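Local coordinates for protein methylocystis parvus OBBP MbnE (Methylocystis parvus OBBP, PDB 5ICQ) that probably binds methanobactin in the periplasm as a solute-binding protein of family 5, presumably handing it to a transporter, at residues L38-A43 with P122-V127; E106-Y111 with L193-A198; E381-L386 with Y557-L562; S539-A544 with E548-A553. All blocks are in the same frame, centred on the assembly; numbering follows the deposited sequence.

Contact 1 (L38-A43 with P122-V127)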
loop_
_atom_site.group_PDB
_atom_site.type_symbol
_atom_site.label_atom_id
_atom_site.label_comp_id
_atom_site.label_asym_id
_atom_site.label_seq_id
_atom_site.Cartn_x
_atom_site.Cartn_y
_atom_site.Cartn_z
ATOM N N LEU A 38 15.220 14.452 -3.298
ATOM C CA LEU A 38 13.950 15.081 -2.962
ATOM C C LEU A 38 13.233 14.166 -1.980
ATOM O O LEU A 38 12.801 13.073 -2.365
ATOM C CB LEU A 38 13.105 15.303 -4.215
ATOM C CG LEU A 38 11.723 15.909 -3.989
ATOM C CD1 LEU A 38 11.850 17.228 -3.270
ATOM C CD2 LEU A 38 11.004 16.082 -5.323
ATOM N N ALA A 39 13.125 14.597 -0.721
ATOM C CA ALA A 39 12.342 13.884 0.282
ATOM C C ALA A 39 10.979 14.544 0.417
ATOM O O ALA A 39 10.868 15.772 0.350
ATOM C CB ALA A 39 13.043 13.882 1.645
ATOM N N MET A 40 9.938 13.725 0.624
ATOM C CA MET A 40 8.605 14.292 0.810
ATOM C C MET A 40 8.585 15.241 2.002
ATOM O O MET A 40 8.019 16.342 1.921
ATOM C CB MET A 40 7.565 13.181 0.995
ATOM C CG MET A 40 6.141 13.713 1.211
ATOM S SD MET A 40 5.617 14.807 -0.154
ATOM C CE MET A 40 4.318 15.760 0.639
ATOM N N HIS A 41 9.203 14.829 3.116
ATOM C CA HIS A 41 9.332 15.642 4.318
ATOM C C HIS A 41 10.783 15.646 4.773
ATOM O O HIS A 41 11.450 14.609 4.765
ATOM C CB HIS A 41 8.435 15.121 5.458
ATOM C CG HIS A 41 7.012 14.914 5.057
ATOM N ND1 HIS A 41 6.107 15.951 4.961
ATOM C CD2 HIS A 41 6.335 13.790 4.723
ATOM C CE1 HIS A 41 4.935 15.475 4.587
ATOM N NE2 HIS A 41 5.045 14.168 4.431
ATOM N N GLY A 42 11.270 16.815 5.176
ATOM C CA GLY A 42 12.643 16.863 5.619
ATOM C C GLY A 42 13.594 16.786 4.440
ATOM O O GLY A 42 13.248 17.119 3.303
ATOM N N ALA A 43 14.814 16.325 4.724
ATOM C CA ALA A 43 15.955 16.302 3.822
ATOM C C ALA A 43 16.281 14.874 3.396
ATOM O O ALA A 43 16.095 13.934 4.174
ATOM C CB ALA A 43 17.195 16.913 4.488
ATOM N N PRO A 122 11.453 25.748 -1.782
ATOM C CA PRO A 122 10.887 25.144 -0.562
ATOM C C PRO A 122 9.367 25.141 -0.524
ATOM O O PRO A 122 8.774 24.209 0.037
ATOM C CB PRO A 122 11.483 26.006 0.559
ATOM C CG PRO A 122 12.785 26.490 -0.011
ATOM C CD PRO A 122 12.508 26.732 -1.473
ATOM N N ALA A 123 8.714 26.146 -1.110
ATOM C CA ALA A 123 7.256 26.194 -1.128
ATOM C C ALA A 123 6.645 25.285 -2.187
ATOM O O ALA A 123 5.420 25.129 -2.209
ATOM C CB ALA A 123 6.777 27.632 -1.353
ATOM N N ARG A 124 7.466 24.698 -3.061
ATOM C CA ARG A 124 7.012 23.742 -4.073
ATOM C C ARG A 124 5.950 24.357 -4.986
ATOM O O ARG A 124 4.904 23.766 -5.262
ATOM C CB ARG A 124 6.522 22.448 -3.415
ATOM C CG ARG A 124 7.651 21.772 -2.635
ATOM C CD ARG A 124 7.351 20.336 -2.180
ATOM N NE ARG A 124 8.541 19.791 -1.529
ATOM C CZ ARG A 124 8.578 18.686 -0.790
ATOM N NH1 ARG A 124 7.482 17.957 -0.597
ATOM N NH2 ARG A 124 9.725 18.313 -0.234
ATOM N N THR A 125 6.239 25.564 -5.464
ATOM C CA THR A 125 5.424 26.208 -6.483
ATOM C C THR A 125 5.916 25.921 -7.900
ATOM O O THR A 125 5.176 26.181 -8.856
ATOM C CB THR A 125 5.391 27.730 -6.254
ATOM O OG1 THR A 125 6.728 28.245 -6.276
ATOM C CG2 THR A 125 4.757 28.061 -4.904
ATOM N N ARG A 126 7.142 25.402 -8.044
ATOM C CA ARG A 126 7.823 25.108 -9.307
ATOM C C ARG A 126 8.737 23.923 -9.126
ATOM O O ARG A 126 9.396 23.800 -8.090
ATOM C CB ARG A 126 8.758 26.218 -9.764
ATOM C CG ARG A 126 8.341 26.991 -10.942
ATOM C CD ARG A 126 7.146 27.756 -10.542
ATOM N NE ARG A 126 6.600 28.678 -11.505
ATOM C CZ ARG A 126 5.285 28.826 -11.742
ATOM N NH1 ARG A 126 4.441 27.977 -11.146
ATOM N NH2 ARG A 126 4.904 29.728 -12.615
ATOM N N VAL A 127 8.919 23.169 -10.204
ATOM C CA VAL A 127 10.002 22.196 -10.261
ATOM C C VAL A 127 10.474 22.051 -11.701
ATOM O O VAL A 127 9.659 21.907 -12.618
ATOM C CB VAL A 127 9.577 20.840 -9.666
ATOM C CG1 VAL A 127 8.330 20.280 -10.366
ATOM C CG2 VAL A 127 10.739 19.853 -9.709
#

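Contact 2 (E106-Y111 with L193-A198)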
loop_
_atom_site.group_PDB
_atom_site.type_symbol
_atom_site.label_atom_id
_atom_site.label_comp_id
_atom_site.label_asym_id
_atom_site.label_seq_id
_atom_site.Cartn_x
_atom_site.Cartn_y
_atom_site.Cartn_z
ATOM N N GLU A 106 13.991 4.919 2.861
ATOM C CA GLU A 106 13.399 6.099 3.473
ATOM C C GLU A 106 11.898 6.065 3.232
ATOM O O GLU A 106 11.431 5.365 2.328
ATOM C CB GLU A 106 14.010 7.381 2.894
ATOM C CG GLU A 106 15.513 7.526 3.185
ATOM C CD GLU A 106 16.148 8.716 2.470
ATOM O OE1 GLU A 106 15.792 9.873 2.769
ATOM O OE2 GLU A 106 17.009 8.489 1.599
ATOM N N PRO A 107 11.107 6.781 4.043
ATOM C CA PRO A 107 9.646 6.763 3.817
ATOM C C PRO A 107 9.248 7.196 2.414
ATOM O O PRO A 107 8.476 6.499 1.741
ATOM C CB PRO A 107 9.111 7.733 4.888
ATOM C CG PRO A 107 10.159 7.781 5.941
ATOM C CD PRO A 107 11.480 7.532 5.258
ATOM N N PHE A 108 9.759 8.332 1.947
ATOM C CA PHE A 108 9.449 8.810 0.603
ATOM C C PHE A 108 10.532 9.781 0.139
ATOM O O PHE A 108 10.375 11.001 0.276
ATOM C CB PHE A 108 8.066 9.483 0.591
ATOM C CG PHE A 108 7.455 9.653 -0.794
ATOM C CD1 PHE A 108 8.112 9.218 -1.937
ATOM C CD2 PHE A 108 6.214 10.267 -0.938
ATOM C CE1 PHE A 108 7.534 9.381 -3.204
ATOM C CE2 PHE A 108 5.638 10.442 -2.194
ATOM C CZ PHE A 108 6.300 9.997 -3.330
ATOM N N THR A 109 11.638 9.257 -0.401
ATOM C CA THR A 109 12.732 10.087 -0.900
ATOM C C THR A 109 13.153 9.584 -2.271
ATOM O O THR A 109 13.231 8.370 -2.497
ATOM C CB THR A 109 13.955 10.092 0.038
ATOM O OG1 THR A 109 13.574 10.548 1.342
ATOM C CG2 THR A 109 15.047 11.034 -0.491
ATOM N N LEU A 110 13.408 10.524 -3.184
ATOM C CA LEU A 110 13.751 10.226 -4.569
ATOM C C LEU A 110 15.163 10.702 -4.881
ATOM O O LEU A 110 15.602 11.731 -4.371
ATOM C CB LEU A 110 12.776 10.909 -5.528
ATOM C CG LEU A 110 11.308 10.608 -5.239
ATOM C CD1 LEU A 110 10.430 11.418 -6.183
ATOM C CD2 LEU A 110 11.042 9.110 -5.405
ATOM N N TYR A 111 15.854 9.971 -5.756
ATOM C CA TYR A 111 17.227 10.258 -6.141
ATOM C C TYR A 111 17.353 10.217 -7.658
ATOM O O TYR A 111 16.455 9.718 -8.339
ATOM C CB TYR A 111 18.183 9.257 -5.475
ATOM C CG TYR A 111 18.237 9.483 -3.972
ATOM C CD1 TYR A 111 19.015 10.505 -3.432
ATOM C CD2 TYR A 111 17.485 8.691 -3.097
ATOM C CE1 TYR A 111 19.056 10.730 -2.045
ATOM C CE2 TYR A 111 17.525 8.899 -1.710
ATOM C CZ TYR A 111 18.306 9.932 -1.198
ATOM O OH TYR A 111 18.345 10.169 0.177
ATOM N N LEU A 193 2.896 16.944 -5.086
ATOM C CA LEU A 193 2.861 16.936 -6.546
ATOM C C LEU A 193 4.237 16.868 -7.212
ATOM O O LEU A 193 4.362 16.131 -8.205
ATOM C CB LEU A 193 2.063 18.150 -7.045
ATOM C CG LEU A 193 1.833 18.257 -8.553
ATOM C CD1 LEU A 193 1.181 16.998 -9.060
ATOM C CD2 LEU A 193 0.952 19.468 -8.862
ATOM N N PRO A 194 5.284 17.566 -6.747
ATOM C CA PRO A 194 6.593 17.415 -7.409
ATOM C C PRO A 194 7.144 16.002 -7.369
ATOM O O PRO A 194 7.811 15.589 -8.328
ATOM C CB PRO A 194 7.495 18.384 -6.633
ATOM C CG PRO A 194 6.559 19.414 -6.099
ATOM C CD PRO A 194 5.322 18.639 -5.734
ATOM N N LEU A 195 6.893 15.251 -6.289
ATOM C CA LEU A 195 7.376 13.876 -6.216
ATOM C C LEU A 195 6.550 12.953 -7.105
ATOM O O LEU A 195 7.086 12.005 -7.685
ATOM C CB LEU A 195 7.361 13.364 -4.769
ATOM C CG LEU A 195 8.425 13.901 -3.810
ATOM C CD1 LEU A 195 8.061 15.280 -3.273
ATOM C CD2 LEU A 195 8.655 12.921 -2.676
ATOM N N ILE A 196 5.243 13.211 -7.210
ATOM C CA ILE A 196 4.403 12.463 -8.143
ATOM C C ILE A 196 4.880 12.680 -9.578
ATOM O O ILE A 196 4.960 11.734 -10.372
ATOM C CB ILE A 196 2.928 12.872 -7.966
ATOM C CG1 ILE A 196 2.392 12.367 -6.625
ATOM C CG2 ILE A 196 2.071 12.332 -9.113
ATOM C CD1 ILE A 196 1.098 13.015 -6.218
ATOM N N LEU A 197 5.202 13.925 -9.936
ATOM C CA LEU A 197 5.742 14.188 -11.270
ATOM C C LEU A 197 7.087 13.505 -11.470
ATOM O O LEU A 197 7.400 13.046 -12.577
ATOM C CB LEU A 197 5.885 15.698 -11.494
ATOM C CG LEU A 197 4.575 16.490 -11.503
ATOM C CD1 LEU A 197 4.847 17.993 -11.488
ATOM C CD2 LEU A 197 3.754 16.110 -12.722
ATOM N N ALA A 198 7.894 13.432 -10.413
ATOM C CA ALA A 198 9.219 12.835 -10.504
ATOM C C ALA A 198 9.184 11.327 -10.722
ATOM O O ALA A 198 10.167 10.766 -11.214
ATOM C CB ALA A 198 10.009 13.161 -9.237
#

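Contact 3 (E381-L386 with Y557-L562)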
loop_
_atom_site.group_PDB
_atom_site.type_symbol
_atom_site.label_atom_id
_atom_site.label_comp_id
_atom_site.label_asym_id
_atom_site.label_seq_id
_atom_site.Cartn_x
_atom_site.Cartn_y
_atom_site.Cartn_z
ATOM N N GLU A 381 3.091 17.377 23.469
ATOM C CA GLU A 381 2.583 18.744 23.544
ATOM C C GLU A 381 2.293 19.298 22.155
ATOM O O GLU A 381 1.319 20.038 21.968
ATOM C CB GLU A 381 3.568 19.643 24.299
ATOM C CG GLU A 381 3.611 19.335 25.786
ATOM C CD GLU A 381 2.216 19.259 26.396
ATOM O OE1 GLU A 381 1.504 20.289 26.380
ATOM O OE2 GLU A 381 1.824 18.171 26.876
ATOM N N LYS A 382 3.106 18.929 21.163
ATOM C CA LYS A 382 2.855 19.377 19.795
ATOM C C LYS A 382 1.601 18.720 19.228
ATOM O O LYS A 382 0.854 19.353 18.475
ATOM C CB LYS A 382 4.049 19.073 18.880
ATOM C CG LYS A 382 5.316 19.854 19.112
ATOM C CD LYS A 382 5.858 19.680 20.481
ATOM C CE LYS A 382 6.131 18.274 20.784
ATOM N NZ LYS A 382 6.227 18.038 22.211
ATOM N N GLU A 383 1.376 17.441 19.546
ATOM C CA GLU A 383 0.132 16.795 19.131
ATOM C C GLU A 383 -1.069 17.490 19.751
ATOM O O GLU A 383 -2.085 17.720 19.083
ATOM C CB GLU A 383 0.123 15.322 19.537
ATOM C CG GLU A 383 0.940 14.396 18.695
ATOM C CD GLU A 383 0.580 12.954 19.003
ATOM O OE1 GLU A 383 -0.539 12.543 18.625
ATOM O OE2 GLU A 383 1.383 12.263 19.670
ATOM N N ARG A 384 -0.980 17.811 21.039
ATOM C CA ARG A 384 -2.107 18.447 21.712
ATOM C C ARG A 384 -2.387 19.823 21.124
ATOM O O ARG A 384 -3.547 20.227 21.010
ATOM C CB ARG A 384 -1.835 18.508 23.220
ATOM C CG ARG A 384 -1.856 17.111 23.881
ATOM C CD ARG A 384 -1.309 17.117 25.323
ATOM N NE ARG A 384 -0.820 15.788 25.710
ATOM C CZ ARG A 384 -1.513 14.891 26.416
ATOM N NH1 ARG A 384 -2.736 15.173 26.851
ATOM N NH2 ARG A 384 -0.973 13.704 26.701
ATOM N N ALA A 385 -1.346 20.529 20.687
ATOM C CA ALA A 385 -1.557 21.811 20.033
ATOM C C ALA A 385 -2.279 21.635 18.700
ATOM O O ALA A 385 -3.161 22.434 18.366
ATOM C CB ALA A 385 -0.222 22.535 19.843
ATOM N N LEU A 386 -1.922 20.597 17.927
ATOM C CA LEU A 386 -2.635 20.316 16.679
ATOM C C LEU A 386 -4.102 20.015 16.934
ATOM O O LEU A 386 -4.973 20.379 16.130
ATOM C CB LEU A 386 -2.008 19.125 15.946
ATOM C CG LEU A 386 -0.682 19.337 15.230
ATOM C CD1 LEU A 386 -0.219 18.033 14.598
ATOM C CD2 LEU A 386 -0.810 20.429 14.178
ATOM N N TYR A 557 -3.547 12.331 13.851
ATOM C CA TYR A 557 -4.548 11.823 12.916
ATOM C C TYR A 557 -4.999 10.409 13.294
ATOM O O TYR A 557 -6.200 10.102 13.299
ATOM C CB TYR A 557 -3.940 11.874 11.512
ATOM C CG TYR A 557 -4.729 11.238 10.387
ATOM C CD1 TYR A 557 -6.010 11.663 10.075
ATOM C CD2 TYR A 557 -4.158 10.252 9.600
ATOM C CE1 TYR A 557 -6.712 11.094 9.012
ATOM C CE2 TYR A 557 -4.843 9.689 8.531
ATOM C CZ TYR A 557 -6.123 10.113 8.250
ATOM O OH TYR A 557 -6.827 9.547 7.191
ATOM N N ASP A 558 -4.044 9.537 13.624
ATOM C CA ASP A 558 -4.357 8.183 14.081
ATOM C C ASP A 558 -5.308 8.219 15.273
ATOM O O ASP A 558 -6.312 7.498 15.302
ATOM C CB ASP A 558 -3.049 7.457 14.444
ATOM C CG ASP A 558 -3.210 5.935 14.593
ATOM O OD1 ASP A 558 -4.022 5.335 13.860
ATOM O OD2 ASP A 558 -2.496 5.329 15.440
ATOM N N ARG A 559 -5.013 9.076 16.260
ATOM C CA ARG A 559 -5.877 9.183 17.438
ATOM C C ARG A 559 -7.296 9.589 17.069
ATOM O O ARG A 559 -8.258 9.083 17.656
ATOM C CB ARG A 559 -5.303 10.187 18.445
ATOM C CG ARG A 559 -3.849 9.888 18.806
ATOM C CD ARG A 559 -3.345 10.686 20.006
ATOM N NE ARG A 559 -1.884 10.635 20.006
ATOM C CZ ARG A 559 -1.167 9.794 20.737
ATOM N NH1 ARG A 559 -1.802 8.920 21.515
ATOM N NH2 ARG A 559 0.158 9.798 20.654
ATOM N N VAL A 560 -7.445 10.527 16.131
ATOM C CA VAL A 560 -8.789 10.967 15.745
ATOM C C VAL A 560 -9.540 9.847 15.035
ATOM O O VAL A 560 -10.718 9.597 15.315
ATOM C CB VAL A 560 -8.705 12.235 14.876
ATOM C CG1 VAL A 560 -10.080 12.598 14.319
ATOM C CG2 VAL A 560 -8.135 13.418 15.690
ATOM N N LEU A 561 -8.879 9.152 14.108
ATOM C CA LEU A 561 -9.532 8.030 13.432
ATOM C C LEU A 561 -9.949 6.957 14.425
ATOM O O LEU A 561 -11.080 6.459 14.380
ATOM C CB LEU A 561 -8.597 7.427 12.387
ATOM C CG LEU A 561 -8.308 8.248 11.132
ATOM C CD1 LEU A 561 -7.392 7.435 10.202
ATOM C CD2 LEU A 561 -9.621 8.609 10.423
ATOM N N LEU A 562 -9.032 6.556 15.306
ATOM C CA LEU A 562 -9.354 5.493 16.256
ATOM C C LEU A 562 -10.488 5.909 17.182
ATOM O O LEU A 562 -11.325 5.076 17.553
ATOM C CB LEU A 562 -8.113 5.113 17.071
ATOM C CG LEU A 562 -7.004 4.430 16.269
ATOM C CD1 LEU A 562 -5.683 4.368 17.082
ATOM C CD2 LEU A 562 -7.448 3.020 15.889
#

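Contact 4 (S539-A544 with E548-A553)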
loop_
_atom_site.group_PDB
_atom_site.type_symbol
_atom_site.label_atom_id
_atom_site.label_comp_id
_atom_site.label_asym_id
_atom_site.label_seq_id
_atom_site.Cartn_x
_atom_site.Cartn_y
_atom_site.Cartn_z
ATOM N N SER A 539 -5.440 17.840 6.605
ATOM C CA SER A 539 -4.788 19.067 6.156
ATOM C C SER A 539 -3.453 19.263 6.856
ATOM O O SER A 539 -2.474 19.689 6.233
ATOM C CB SER A 539 -5.692 20.276 6.393
ATOM O OG SER A 539 -6.901 20.141 5.669
ATOM N N ALA A 540 -3.381 18.929 8.149
ATOM C CA ALA A 540 -2.150 19.159 8.897
ATOM C C ALA A 540 -1.043 18.203 8.466
ATOM O O ALA A 540 0.124 18.600 8.372
ATOM C CB ALA A 540 -2.404 19.026 10.399
ATOM N N LEU A 541 -1.376 16.936 8.212
ATOM C CA LEU A 541 -0.324 16.035 7.749
ATOM C C LEU A 541 0.074 16.344 6.312
ATOM O O LEU A 541 1.215 16.084 5.924
ATOM C CB LEU A 541 -0.752 14.566 7.899
ATOM C CG LEU A 541 -1.789 13.976 6.943
ATOM C CD1 LEU A 541 -1.123 13.397 5.689
ATOM C CD2 LEU A 541 -2.605 12.893 7.669
ATOM N N LEU A 542 -0.837 16.910 5.513
ATOM C CA LEU A 542 -0.481 17.248 4.132
ATOM C C LEU A 542 0.394 18.492 4.039
ATOM O O LEU A 542 1.134 18.651 3.062
ATOM C CB LEU A 542 -1.740 17.456 3.292
ATOM C CG LEU A 542 -2.506 16.168 2.997
ATOM C CD1 LEU A 542 -3.765 16.486 2.221
ATOM C CD2 LEU A 542 -1.621 15.182 2.236
ATOM N N SER A 543 0.322 19.382 5.026
ATOM C CA SER A 543 1.085 20.624 5.004
ATOM C C SER A 543 2.344 20.575 5.852
ATOM O O SER A 543 3.163 21.494 5.762
ATOM C CB SER A 543 0.207 21.785 5.479
ATOM O OG SER A 543 -0.056 21.651 6.864
ATOM N N ALA A 544 2.513 19.550 6.687
ATOM C CA ALA A 544 3.735 19.421 7.471
ATOM C C ALA A 544 4.939 19.444 6.549
ATOM O O ALA A 544 4.918 18.845 5.472
ATOM C CB ALA A 544 3.725 18.114 8.266
ATOM N N GLU A 548 9.697 15.569 11.549
ATOM C CA GLU A 548 9.191 15.540 12.918
ATOM C C GLU A 548 7.763 16.065 12.989
ATOM O O GLU A 548 6.915 15.488 13.687
ATOM C CB GLU A 548 10.115 16.351 13.828
ATOM C CG GLU A 548 9.600 16.524 15.244
ATOM C CD GLU A 548 10.639 17.125 16.179
ATOM O OE1 GLU A 548 11.845 17.099 15.843
ATOM O OE2 GLU A 548 10.243 17.621 17.255
ATOM N N ASP A 549 7.471 17.153 12.276
ATOM C CA ASP A 549 6.104 17.662 12.261
ATOM C C ASP A 549 5.160 16.711 11.540
ATOM O O ASP A 549 3.979 16.632 11.894
ATOM C CB ASP A 549 6.064 19.044 11.616
ATOM C CG ASP A 549 6.718 20.108 12.490
ATOM O OD1 ASP A 549 7.104 19.779 13.631
ATOM O OD2 ASP A 549 6.836 21.268 12.038
ATOM N N PHE A 550 5.656 15.999 10.524
ATOM C CA PHE A 550 4.833 15.002 9.840
ATOM C C PHE A 550 4.457 13.860 10.775
ATOM O O PHE A 550 3.288 13.470 10.850
ATOM C CB PHE A 550 5.567 14.463 8.614
ATOM C CG PHE A 550 4.763 13.463 7.810
ATOM C CD1 PHE A 550 3.592 13.847 7.173
ATOM C CD2 PHE A 550 5.195 12.155 7.678
ATOM C CE1 PHE A 550 2.858 12.932 6.409
ATOM C CE2 PHE A 550 4.472 11.236 6.914
ATOM C CZ PHE A 550 3.298 11.631 6.291
ATOM N N VAL A 551 5.434 13.315 11.503
ATOM C CA VAL A 551 5.137 12.238 12.445
ATOM C C VAL A 551 4.124 12.707 13.483
ATOM O O VAL A 551 3.156 11.998 13.795
ATOM C CB VAL A 551 6.435 11.727 13.098
ATOM C CG1 VAL A 551 6.130 10.774 14.244
ATOM C CG2 VAL A 551 7.299 11.039 12.052
ATOM N N THR A 552 4.319 13.918 14.016
ATOM C CA THR A 552 3.370 14.495 14.965
ATOM C C THR A 552 1.953 14.485 14.405
ATOM O O THR A 552 1.005 14.038 15.068
ATOM C CB THR A 552 3.801 15.929 15.312
ATOM O OG1 THR A 552 5.091 15.894 15.930
ATOM C CG2 THR A 552 2.821 16.577 16.273
ATOM N N ALA A 553 1.792 14.977 13.175
ATOM C CA ALA A 553 0.460 15.089 12.591
ATOM C C ALA A 553 -0.164 13.721 12.343
ATOM O O ALA A 553 -1.373 13.545 12.537
ATOM C CB ALA A 553 0.522 15.894 11.288
#

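Contact 1 (L38-A43 with P122-V127)
The guanidinium group of Arg124 meets residues 38-43 with its edge: the carbonyl oxygens of Ala39 and Met40 lie there, near its plane, while Leu38 CD1 comes in obliquely, 3.9 Å from Arg124 NH2. The other flat group, the imidazole of His41, has Met40 CG 3.3 Å above one face, offset toward the rim, and also stacks with the ring of Phe550. The shorter of the main bonds runs from Arg124 NH2 to Ala39 O at 2.8 Å; its donor lies in the carbonyl plane, although the hydrogen bond itself is bent, with an N-H...O angle of 136°. Arg124 NH1 reaches Met40 O at 3.0 Å, tilted from the plane of that carbonyl, and a weak third bond joins Arg124 NH2 to the same Met40 O at 3.4 Å. Two successive buried carbonyls are thus satisfied by one cation, whose NH1 also binds Arg191 O. The long span is possible because the Arg124 chain is extended from CG to NE, with CG beside the backbone N (chi1 -61°). Met40 is bent at its second torsion (56°), which folds SD back to 3.7 Å from Arg124 NH1. Pro194 and Leu195 of helix 193-198 touch the arginine side chain. Arg124 lies in the turn joining strands 109-120 and 126-131 and bonds to the end of the short strand 38-39 and the residue after it. The arrangement is that of a beta-hairpin whose turn arginine clasps the backbone at the end of an N-terminal strand in the same antiparallel sheet.

Contact 2 (E106-Y111 with L193-A198)
Leu195 and Ala198 of the short helix 193-198 rest on Phe108 and Leu110, a helix-on-sheet packing that covers the start of strand 109-120 in the antiparallel sheet. At the head of the helix, Leu193 turns to Ala166 of helix 161-168, and the carbonyls of Leu193 and Pro194 receive the backbone N-H groups of Leu197 and Ala198. Leu195 carries the largest share of the contact. Its CD2 methyl stands over the centre of the Phe108 ring, 3.6 Å from the centroid and only 6° off the ring normal, a CH-pi contact. With CG anti to the backbone N (chi1 -163°) the ring swings toward the helix, and a second torsion of 0° turns its face to Leu195; the two side chains come at each other from opposite directions. Leu195 CB touches Phe108 CZ at 3.8 Å and Leu110 CD1 at 3.9 Å, so this one carbon touches both side chains. With an alanine in place of Phe108, the Leu195 methyl would probably lose the surface beneath it, and a gap would open between helix and sheet. Ile196 and Leu197 point away from the strand and pack on Tyr167 of helix 161-168. Behind the strand, Glu106 binds the Thr109 and Tyr111 hydroxyls, tying the bend at Pro107 to the strand. At the far end of the helix segment, Ala198 CB meets Leu110 CD1 at 3.5 Å.

Contact 3 (E381-L386 with Y557-L562)
Glu383 and Arg559 form a side-on, two-pronged salt bridge. Arg559 NE donates to Glu383 OE1 at 2.7 Å in an almost straight bond (171°), with that oxygen in the guanidinium plane. Arg559 NH2 donates to Glu383 OE2 at 2.9 Å, using the syn lone pair of that oxygen. The carboxylate and guanidinium planes are turned 34° from each other, and the two side chains cross at about a right angle. Glu383 is extended beyond CG and Arg559 from CG to NE, which lets the bridge span helices whose nearest CA atoms here, those of Glu383 and Tyr557, are 9.2 Å apart. In the next shell, Arg559 NH1 is bonded to the carbonyl oxygens of Arg377 and Ile398, which, together with the bridge, should hold the guanidinium against rotation, while the Glu383 side chain lies against Thr552, Arg555 and Ala556. A leucine in place of Arg559 would probably leave the buried carboxylate without its countercharge and those two carbonyls without their donor. The bridge ties helix 381-387 to helix 547-563; beside it, helix 532-543 meets both, through Met537 on Leu386 and Ile538 on Tyr557, and Trp513 of helix 508-513 touches Tyr557 and Leu561.

Contact 4 (S539-A544 with E548-A553)
A helical hairpin is closed where the end of helix 532-543 packs against the beginning of helix 547-563, the short segments running antiparallel at 163° with their axes 8.4 Å apart. The small side chains of Ala544 and Ala553 are consistent with this closeness. Ala553 CB presses on the backbone of the partner helix, 3.6 Å from Leu541 CA, and meets Leu541 CB at 3.9 Å. Near the turn, Ala544, the first residue to leave helical geometry, sets its CB 3.6 Å from Phe550 N and 4.1 Å from Phe550 CB. The Phe550 ring offers its edge to the first helix: CD1 comes 3.5 Å from Leu541 O, which lies in the ring plane. CG anti to the backbone N (chi1 -178°) directs the ring toward the first helix. Leu541 takes the crowded position between its backbone N and carbonyl carbon (chi1 74°) and brings CD1 to 4.1 Å from Phe550 CE1. Within the second helix, Glu548 O receives both the N-H and the hydroxyl of Thr552, from opposite faces of the carbonyl plane. Around the hairpin, Leu386 of helix 381-387 packs on Thr552 and Ala553, whereas Phe550 meets Pro505 of a loop.

In the fold
From the N terminus, contact 1 joins strand 38-39 to the hairpin turn after strand 109-120, and contact 2 opens inside that loop but closes later, on helix 193-198, so the two cross. Both reach the same antiparallel sheet: Leu38 and Met40 are joined by backbone hydrogen bonds to Leu110 and Phe108. Contact 3 begins only afterwards and closes a loop of some 170 residues; contact 4, a short-range helical hairpin, is nested within it, and both use helix 547-563. Although they are in series along the chain, contacts 1 and 4 touch, through a weak hydrogen bond between His41 ND1 and Ala544 O, so the N-terminal sheet abuts the C-terminal helices.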